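Side-chain contacts in alcohol dehydrogenase superfamily protein (Novosphingobium aromaticivorans, PDB 3GAZ), which probably acts as an NADP-dependent oxidoreductase of the medium-chain dehydrogenase/reductase family: residues S118-L123 against A290-G295; L133-A138 against R286-L291; A167-L172 against K296-L301. All coordinates share one frame; numbering follows the deposited sequence.

Interaction 1: residues S118-L123 against A290-G295; sequences SKPAAL and ALVQTG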
loop_
_atom_site.group_PDB
_atom_site.type_symbol
_atom_site.label_atom_id
_atom_site.label_comp_id
_atom_site.label_asym_id
_atom_site.label_seq_id
_atom_site.Cartn_x
_atom_site.Cartn_y
_atom_site.Cartn_z
ATOM N N SER A 118 23.668 2.432 -7.586
ATOM C CA SER A 118 24.332 1.841 -8.737
ATOM C C SER A 118 24.664 0.392 -8.422
ATOM O O SER A 118 25.042 0.063 -7.294
ATOM C CB SER A 118 25.617 2.609 -9.067
ATOM O OG SER A 118 25.324 3.933 -9.478
ATOM N N LYS A 119 24.510 -0.477 -9.413
ATOM C CA LYS A 119 24.807 -1.888 -9.224
ATOM C C LYS A 119 26.312 -2.089 -9.087
ATOM O O LYS A 119 27.089 -1.490 -9.824
ATOM C CB LYS A 119 24.306 -2.708 -10.414
ATOM C CG LYS A 119 24.571 -4.209 -10.266
ATOM C CD LYS A 119 24.152 -4.997 -11.497
ATOM C CE LYS A 119 25.109 -4.775 -12.653
ATOM N NZ LYS A 119 26.493 -5.213 -12.313
ATOM N N PRO A 120 26.739 -2.921 -8.123
ATOM C CA PRO A 120 28.167 -3.178 -7.933
ATOM C C PRO A 120 28.712 -3.729 -9.246
ATOM O O PRO A 120 28.160 -4.681 -9.802
ATOM C CB PRO A 120 28.181 -4.215 -6.814
ATOM C CG PRO A 120 27.005 -3.801 -5.983
ATOM C CD PRO A 120 25.947 -3.510 -7.029
ATOM N N ALA A 121 29.788 -3.128 -9.740
ATOM C CA ALA A 121 30.385 -3.542 -11.006
ATOM C C ALA A 121 30.769 -5.015 -11.096
ATOM O O ALA A 121 30.632 -5.634 -12.152
ATOM C CB ALA A 121 31.614 -2.672 -11.305
ATOM N N ALA A 122 31.241 -5.578 -9.989
ATOM C CA ALA A 122 31.688 -6.969 -9.965
ATOM C C ALA A 122 30.597 -8.041 -9.945
ATOM O O ALA A 122 30.892 -9.222 -10.111
ATOM C CB ALA A 122 32.636 -7.177 -8.775
ATOM N N LEU A 123 29.345 -7.642 -9.747
ATOM C CA LEU A 123 28.256 -8.614 -9.690
ATOM C C LEU A 123 27.425 -8.695 -10.965
ATOM O O LEU A 123 27.264 -7.705 -11.681
ATOM C CB LEU A 123 27.307 -8.285 -8.533
ATOM C CG LEU A 123 27.855 -8.152 -7.109
ATOM C CD1 LEU A 123 26.691 -7.876 -6.163
ATOM C CD2 LEU A 123 28.583 -9.425 -6.698
ATOM N N ALA A 290 30.240 -0.656 -1.716
ATOM C CA ALA A 290 31.598 -0.394 -1.244
ATOM C C ALA A 290 32.255 -1.672 -0.724
ATOM O O ALA A 290 33.466 -1.855 -0.865
ATOM C CB ALA A 290 31.576 0.658 -0.155
ATOM N N LEU A 291 31.456 -2.552 -0.121
ATOM C CA LEU A 291 31.966 -3.815 0.406
ATOM C C LEU A 291 32.235 -4.808 -0.715
ATOM O O LEU A 291 33.183 -5.589 -0.645
ATOM C CB LEU A 291 30.983 -4.418 1.416
ATOM C CG LEU A 291 30.811 -3.613 2.708
ATOM C CD1 LEU A 291 29.855 -4.335 3.646
ATOM C CD2 LEU A 291 32.168 -3.422 3.371
ATOM N N VAL A 292 31.397 -4.787 -1.746
ATOM C CA VAL A 292 31.596 -5.678 -2.884
ATOM C C VAL A 292 32.898 -5.257 -3.563
ATOM O O VAL A 292 33.746 -6.086 -3.894
ATOM C CB VAL A 292 30.451 -5.558 -3.914
ATOM C CG1 VAL A 292 30.813 -6.324 -5.185
ATOM C CG2 VAL A 292 29.156 -6.107 -3.325
ATOM N N GLN A 293 33.042 -3.950 -3.744
ATOM C CA GLN A 293 34.208 -3.361 -4.386
ATOM C C GLN A 293 35.526 -3.789 -3.734
ATOM O O GLN A 293 36.528 -3.992 -4.422
ATOM C CB GLN A 293 34.056 -1.836 -4.369
ATOM C CG GLN A 293 35.109 -1.061 -5.126
ATOM C CD GLN A 293 34.514 0.130 -5.864
ATOM O OE1 GLN A 293 33.546 0.743 -5.405
ATOM N NE2 GLN A 293 35.096 0.466 -7.011
ATOM N N THR A 294 35.527 -3.933 -2.412
ATOM C CA THR A 294 36.736 -4.343 -1.704
ATOM C C THR A 294 36.815 -5.857 -1.502
ATOM O O THR A 294 37.674 -6.353 -0.772
ATOM C CB THR A 294 36.855 -3.641 -0.327
ATOM O OG1 THR A 294 35.659 -3.856 0.434
ATOM C CG2 THR A 294 37.074 -2.148 -0.513
ATOM N N GLY A 295 35.919 -6.586 -2.158
ATOM C CA GLY A 295 35.910 -8.035 -2.047
ATOM C C GLY A 295 35.553 -8.561 -0.667
ATOM O O GLY A 295 35.957 -9.661 -0.294
#
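Val292, on the last turn of helix 278-293, meets Pro120, Ala122 and Leu123 of the loop that follows strand 116-118, and it supplies nearly all that the helix side gives to this contact. Its CG1 methyl is the common point: Pro120 CB lies 3.7 Å from Val292 CG1, and Ala122 CB and Leu123 CG also come up to that methyl. With CG1 anti to the backbone N (chi1 171°), that branch is aimed at all three loop residues at once, while CG2 lies beside the pyrrolidine ring, 4.1 Å from Pro120 CG. The proline ring and the valine cross at about a right angle, each burying part of the other.

Leu123, at the far end of the turn that Pro120 begins, touches through CG, 4.0 Å from Val292 CG1, and through both methyls, CD1 against Val292 CG2 and CD2 against Val292 CG1. The loop can present three residues to one valine because Pro120 to Leu123 form a type I beta turn, closed by Leu123 N to Pro120 O at 3.2 Å. Lys119 folds its chain back over this turn: Lys119 NZ donates to Leu123 O at 2.7 Å and to Pro120 O at 3.1 Å. The ammonium group and Leu123 N reach Pro120 O from opposite faces of its carbonyl plane.

Just beyond the valine the helix ends in a Schellman motif, with Gly295 at positive phi as the C-prime residue, Gly295 N bonded to Val292 O and Lys296 N to Leu291 O. Phe92 of strand 90-94 also packs on Pro120, and Leu297 on Val292. The join between the loop after strand 116-118 and the helix end is thus purely apolar; the polar bonds fix the shape of each partner separately, and close packing of methyl and ring carbons does the joining.

Interaction 2: residues L133-A138 against R286-L291; sequences LVFITA and READAL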
loop_
_atom_site.group_PDB
_atom_site.type_symbol
_atom_site.label_atom_id
_atom_site.label_comp_id
_atom_site.label_asym_id
_atom_site.label_seq_id
_atom_site.Cartn_x
_atom_site.Cartn_y
_atom_site.Cartn_z
ATOM N N LEU A 133 17.131 -6.551 0.094
ATOM C CA LEU A 133 16.418 -6.817 1.348
ATOM C C LEU A 133 17.256 -7.407 2.470
ATOM O O LEU A 133 17.294 -6.852 3.572
ATOM C CB LEU A 133 15.206 -7.728 1.118
ATOM C CG LEU A 133 14.472 -8.137 2.409
ATOM C CD1 LEU A 133 13.980 -6.891 3.154
ATOM C CD2 LEU A 133 13.302 -9.050 2.068
ATOM N N VAL A 134 17.922 -8.526 2.208
ATOM C CA VAL A 134 18.717 -9.148 3.253
ATOM C C VAL A 134 19.876 -8.281 3.729
ATOM O O VAL A 134 20.193 -8.293 4.914
ATOM C CB VAL A 134 19.238 -10.562 2.838
ATOM C CG1 VAL A 134 18.050 -11.476 2.542
ATOM C CG2 VAL A 134 20.173 -10.469 1.645
ATOM N N PHE A 135 20.501 -7.524 2.829
ATOM C CA PHE A 135 21.606 -6.657 3.244
ATOM C C PHE A 135 21.075 -5.567 4.171
ATOM O O PHE A 135 21.631 -5.306 5.241
ATOM C CB PHE A 135 22.282 -5.981 2.045
ATOM C CG PHE A 135 23.459 -5.120 2.435
ATOM C CD1 PHE A 135 24.736 -5.670 2.539
ATOM C CD2 PHE A 135 23.275 -3.780 2.778
ATOM C CE1 PHE A 135 25.816 -4.900 2.987
ATOM C CE2 PHE A 135 24.349 -2.996 3.229
ATOM C CZ PHE A 135 25.624 -3.560 3.335
ATOM N N ILE A 136 20.000 -4.918 3.738
ATOM C CA ILE A 136 19.378 -3.859 4.519
ATOM C C ILE A 136 18.915 -4.404 5.872
ATOM O O ILE A 136 19.065 -3.745 6.899
ATOM C CB ILE A 136 18.176 -3.256 3.755
ATOM C CG1 ILE A 136 18.688 -2.440 2.565
ATOM C CG2 ILE A 136 17.334 -2.389 4.682
ATOM C CD1 ILE A 136 17.594 -1.935 1.647
ATOM N N THR A 137 18.364 -5.613 5.870
ATOM C CA THR A 137 17.894 -6.220 7.105
ATOM C C THR A 137 19.081 -6.438 8.042
ATOM O O THR A 137 19.034 -6.071 9.219
ATOM C CB THR A 137 17.186 -7.563 6.822
ATOM O OG1 THR A 137 16.027 -7.326 6.009
ATOM C CG2 THR A 137 16.759 -8.231 8.119
ATOM N N ALA A 138 20.155 -7.013 7.507
ATOM C CA ALA A 138 21.361 -7.270 8.289
ATOM C C ALA A 138 21.973 -5.975 8.815
ATOM O O ALA A 138 22.421 -5.904 9.964
ATOM C CB ALA A 138 22.383 -8.007 7.434
ATOM N N ARG A 286 24.657 1.595 -0.920
ATOM C CA ARG A 286 25.925 2.180 -1.338
ATOM C C ARG A 286 27.014 1.557 -0.468
ATOM O O ARG A 286 28.142 1.340 -0.912
ATOM C CB ARG A 286 25.895 3.695 -1.148
ATOM C CG ARG A 286 25.786 4.452 -2.449
ATOM C CD ARG A 286 24.879 5.651 -2.308
ATOM N NE ARG A 286 23.904 5.640 -3.386
ATOM C CZ ARG A 286 22.644 6.040 -3.274
ATOM N NH1 ARG A 286 22.174 6.498 -2.121
ATOM N NH2 ARG A 286 21.853 5.965 -4.329
ATOM N N GLU A 287 26.656 1.269 0.779
ATOM C CA GLU A 287 27.575 0.634 1.714
ATOM C C GLU A 287 27.867 -0.760 1.178
ATOM O O GLU A 287 29.006 -1.214 1.186
ATOM C CB GLU A 287 26.933 0.504 3.095
ATOM C CG GLU A 287 26.686 1.807 3.824
ATOM C CD GLU A 287 27.969 2.489 4.246
ATOM O OE1 GLU A 287 29.007 1.799 4.373
ATOM O OE2 GLU A 287 27.935 3.718 4.464
ATOM N N ALA A 288 26.818 -1.433 0.714
ATOM C CA ALA A 288 26.948 -2.781 0.172
ATOM C C ALA A 288 27.888 -2.784 -1.035
ATOM O O ALA A 288 28.760 -3.644 -1.148
ATOM C CB ALA A 288 25.574 -3.310 -0.225
ATOM N N ASP A 289 27.709 -1.809 -1.923
ATOM C CA ASP A 289 28.534 -1.675 -3.123
ATOM C C ASP A 289 30.003 -1.473 -2.737
ATOM O O ASP A 289 30.899 -2.052 -3.348
ATOM C CB ASP A 289 28.019 -0.497 -3.963
ATOM C CG ASP A 289 28.862 -0.233 -5.203
ATOM O OD1 ASP A 289 29.414 -1.188 -5.794
ATOM O OD2 ASP A 289 28.953 0.947 -5.599
ATOM N N ALA A 290 30.240 -0.656 -1.716
ATOM C CA ALA A 290 31.598 -0.394 -1.244
ATOM C C ALA A 290 32.255 -1.672 -0.724
ATOM O O ALA A 290 33.466 -1.855 -0.865
ATOM C CB ALA A 290 31.576 0.658 -0.155
ATOM N N LEU A 291 31.456 -2.552 -0.121
ATOM C CA LEU A 291 31.966 -3.815 0.406
ATOM C C LEU A 291 32.235 -4.808 -0.715
ATOM O O LEU A 291 33.183 -5.589 -0.645
ATOM C CB LEU A 291 30.983 -4.418 1.416
ATOM C CG LEU A 291 30.811 -3.613 2.708
ATOM C CD1 LEU A 291 29.855 -4.335 3.646
ATOM C CD2 LEU A 291 32.168 -3.422 3.371
#
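The methyl of Ala288 sits squarely over the ring of Phe135, a CH-pi contact in which Ala288 CB lies 3.4 Å from the ring centroid and only 6° off the ring normal. All six ring carbons are therefore at similar range from the methyl. The backbone of helix 278-293 closes in as well, with Phe135 CZ 3.5 Å from Ala288 CA on the same face. Phe135 reaches across because its CG stands anti to the backbone N (chi1 -178°), extending the ring from helix 132-145 to the other helix.

Plain apolar packing adds Leu291, one turn after Ala288, which brings its CD1 methyl to the ring edge, near the ring plane, 4.1 Å from Phe135 CE1. Glu287 lies more loosely alongside, its backbone C 4.2 Å from Phe135 CZ, while its carboxylate leads away.

The two helix segments run nearly perpendicular (101°), with axes 10.8 Å apart, and Phe135 is the one residue of 133-138 that bridges them. The contact joins helix 132-145, which precedes the first strand (153-157) of the six-stranded parallel sheet, to helix 278-293, which comes after its edge strand 262-265. Ile170 of helix 162-173 and Leu297 also touch the ring.

With a small alanine facing it, the aromatic ring is held by dispersion and the weak polarity of C-H groups, a contact that asks for shape complementarity and no charge.

Interaction 3: residues A167-L172 against K296-L301; sequences AIQIAL and KLAPRL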
loop_
_atom_site.group_PDB
_atom_site.type_symbol
_atom_site.label_atom_id
_atom_site.label_comp_id
_atom_site.label_asym_id
_atom_site.label_seq_id
_atom_site.Cartn_x
_atom_site.Cartn_y
_atom_site.Cartn_z
ATOM N N ALA A 167 24.958 -10.805 7.054
ATOM C CA ALA A 167 25.236 -10.259 8.379
ATOM C C ALA A 167 26.666 -10.644 8.773
ATOM O O ALA A 167 27.397 -9.848 9.353
ATOM C CB ALA A 167 24.241 -10.812 9.394
ATOM N N ILE A 168 27.058 -11.875 8.450
ATOM C CA ILE A 168 28.409 -12.350 8.753
ATOM C C ILE A 168 29.455 -11.466 8.079
ATOM O O ILE A 168 30.422 -11.036 8.707
ATOM C CB ILE A 168 28.637 -13.793 8.237
ATOM C CG1 ILE A 168 27.886 -14.796 9.114
ATOM C CG2 ILE A 168 30.137 -14.098 8.193
ATOM C CD1 ILE A 168 27.983 -16.222 8.619
ATOM N N GLN A 169 29.252 -11.202 6.792
ATOM C CA GLN A 169 30.195 -10.408 6.021
ATOM C C GLN A 169 30.254 -8.945 6.440
ATOM O O GLN A 169 31.320 -8.331 6.392
ATOM C CB GLN A 169 29.877 -10.544 4.528
ATOM C CG GLN A 169 29.979 -11.993 4.046
ATOM C CD GLN A 169 29.615 -12.168 2.584
ATOM O OE1 GLN A 169 30.354 -11.756 1.696
ATOM N NE2 GLN A 169 28.460 -12.778 2.331
ATOM N N ILE A 170 29.117 -8.384 6.845
ATOM C CA ILE A 170 29.093 -6.993 7.291
ATOM C C ILE A 170 29.884 -6.899 8.595
ATOM O O ILE A 170 30.762 -6.047 8.739
ATOM C CB ILE A 170 27.642 -6.491 7.544
ATOM C CG1 ILE A 170 26.915 -6.301 6.210
ATOM C CG2 ILE A 170 27.662 -5.172 8.323
ATOM C CD1 ILE A 170 25.465 -5.890 6.355
ATOM N N ALA A 171 29.576 -7.792 9.531
ATOM C CA ALA A 171 30.246 -7.817 10.827
ATOM C C ALA A 171 31.760 -7.968 10.678
ATOM O O ALA A 171 32.523 -7.261 11.326
ATOM C CB ALA A 171 29.687 -8.954 11.681
ATOM N N LEU A 172 32.191 -8.894 9.827
ATOM C CA LEU A 172 33.618 -9.116 9.610
ATOM C C LEU A 172 34.285 -7.865 9.058
ATOM O O LEU A 172 35.350 -7.460 9.527
ATOM C CB LEU A 172 33.835 -10.291 8.647
ATOM C CG LEU A 172 33.589 -11.677 9.247
ATOM C CD1 LEU A 172 33.512 -12.726 8.147
ATOM C CD2 LEU A 172 34.713 -11.999 10.240
ATOM N N LYS A 296 34.791 -7.783 0.094
ATOM C CA LYS A 296 34.399 -8.197 1.433
ATOM C C LYS A 296 32.934 -8.607 1.507
ATOM O O LYS A 296 32.436 -8.968 2.575
ATOM C CB LYS A 296 34.684 -7.074 2.433
ATOM C CG LYS A 296 36.172 -6.794 2.609
ATOM C CD LYS A 296 36.432 -5.769 3.700
ATOM C CE LYS A 296 37.924 -5.641 3.981
ATOM N NZ LYS A 296 38.193 -4.837 5.204
ATOM N N LEU A 297 32.249 -8.557 0.370
ATOM C CA LEU A 297 30.841 -8.930 0.310
ATOM C C LEU A 297 30.499 -9.668 -0.973
ATOM O O LEU A 297 30.732 -9.166 -2.074
ATOM C CB LEU A 297 29.948 -7.691 0.424
ATOM C CG LEU A 297 28.448 -7.932 0.217
ATOM C CD1 LEU A 297 27.910 -8.884 1.284
ATOM C CD2 LEU A 297 27.716 -6.606 0.274
ATOM N N ALA A 298 29.934 -10.857 -0.817
ATOM C CA ALA A 298 29.530 -11.683 -1.944
ATOM C C ALA A 298 28.213 -12.361 -1.589
ATOM O O ALA A 298 28.132 -13.116 -0.619
ATOM C CB ALA A 298 30.590 -12.732 -2.238
ATOM N N PRO A 299 27.155 -12.092 -2.364
ATOM C CA PRO A 299 25.869 -12.721 -2.063
ATOM C C PRO A 299 25.929 -14.219 -2.346
ATOM O O PRO A 299 26.649 -14.656 -3.246
ATOM C CB PRO A 299 24.915 -12.001 -3.009
ATOM C CG PRO A 299 25.779 -11.787 -4.220
ATOM C CD PRO A 299 27.076 -11.290 -3.597
ATOM N N ARG A 300 25.196 -15.003 -1.564
ATOM C CA ARG A 300 25.156 -16.439 -1.781
ATOM C C ARG A 300 24.014 -16.643 -2.768
ATOM O O ARG A 300 22.844 -16.454 -2.430
ATOM C CB ARG A 300 24.872 -17.190 -0.474
ATOM C CG ARG A 300 25.209 -18.672 -0.560
ATOM C CD ARG A 300 24.842 -19.428 0.706
ATOM N NE ARG A 300 25.353 -20.794 0.668
ATOM C CZ ARG A 300 25.032 -21.739 1.546
ATOM N NH1 ARG A 300 24.189 -21.470 2.538
ATOM N NH2 ARG A 300 25.565 -22.953 1.438
ATOM N N LEU A 301 24.361 -17.022 -3.992
ATOM C CA LEU A 301 23.379 -17.206 -5.048
ATOM C C LEU A 301 23.251 -18.653 -5.512
ATOM O O LEU A 301 24.228 -19.255 -5.958
ATOM C CB LEU A 301 23.762 -16.315 -6.234
ATOM C CG LEU A 301 22.944 -16.370 -7.524
ATOM C CD1 LEU A 301 21.521 -15.903 -7.254
ATOM C CD2 LEU A 301 23.599 -15.484 -8.566
HETATM O O HOH W 1 33.297 -9.563 5.062
#
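Gln169 leaves helix 162-173 with CG anti to its carbonyl carbon (chi1 -60°), and the chain then runs extended beyond CG (chi2 178°), carrying the amide up to the backbone of Ala298. There both ends of the amide are used. Ala298 N donates to Gln169 OE1 at 2.7 Å, tilted 21° from the plane of the side-chain carbonyl, and Gln169 NE2 donates to Ala298 O at 3.0 Å. Ala298 O lies almost in the amide plane of Gln169, whereas NE2 stands above the carbonyl plane of Ala298. One side chain thereby satisfies both backbone groups of a single loop residue, as a neighbouring strand would.

The helix is the one that follows the glycine-rich turn after strand 153-157 in the Rossmann-type part, where the sequence pattern GxGxxG is consistent with dinucleotide binding. His165 O, one turn earlier, accepts a further bond from Gln169 NE2 and so helps fix the amide's rotation.

A water adds a second link by donating to Gln169 O and to Lys296 O, at 2.7 Å each. Over one face of the amide, the CD1 methyl of Leu297 packs 3.8 Å from Gln169 OE1, and Gln169 CB rests against Lys296 O at 3.6 Å.

The three contacts form one connected region. The centres of interaction 1 and interaction 2 are about 10 Å apart, those of interaction 2 and interaction 3 about 9 Å, and those of interaction 1 and interaction 3 about 12 Å. Interactions 1 and 2 share Ala290 and Leu291 on helix 278-293, and the chain leaving that helix goes straight into the 296-301 loop of interaction 3. The first segments come in the order 118-123, 133-138, 167-172; their partners all lie between 286 and 301. This late piece of chain thereby joins the loop after strand 116-118, helix 132-145 and the helix that follows the first strand (153-157) of the parallel sheet, tying both parts of the subunit together.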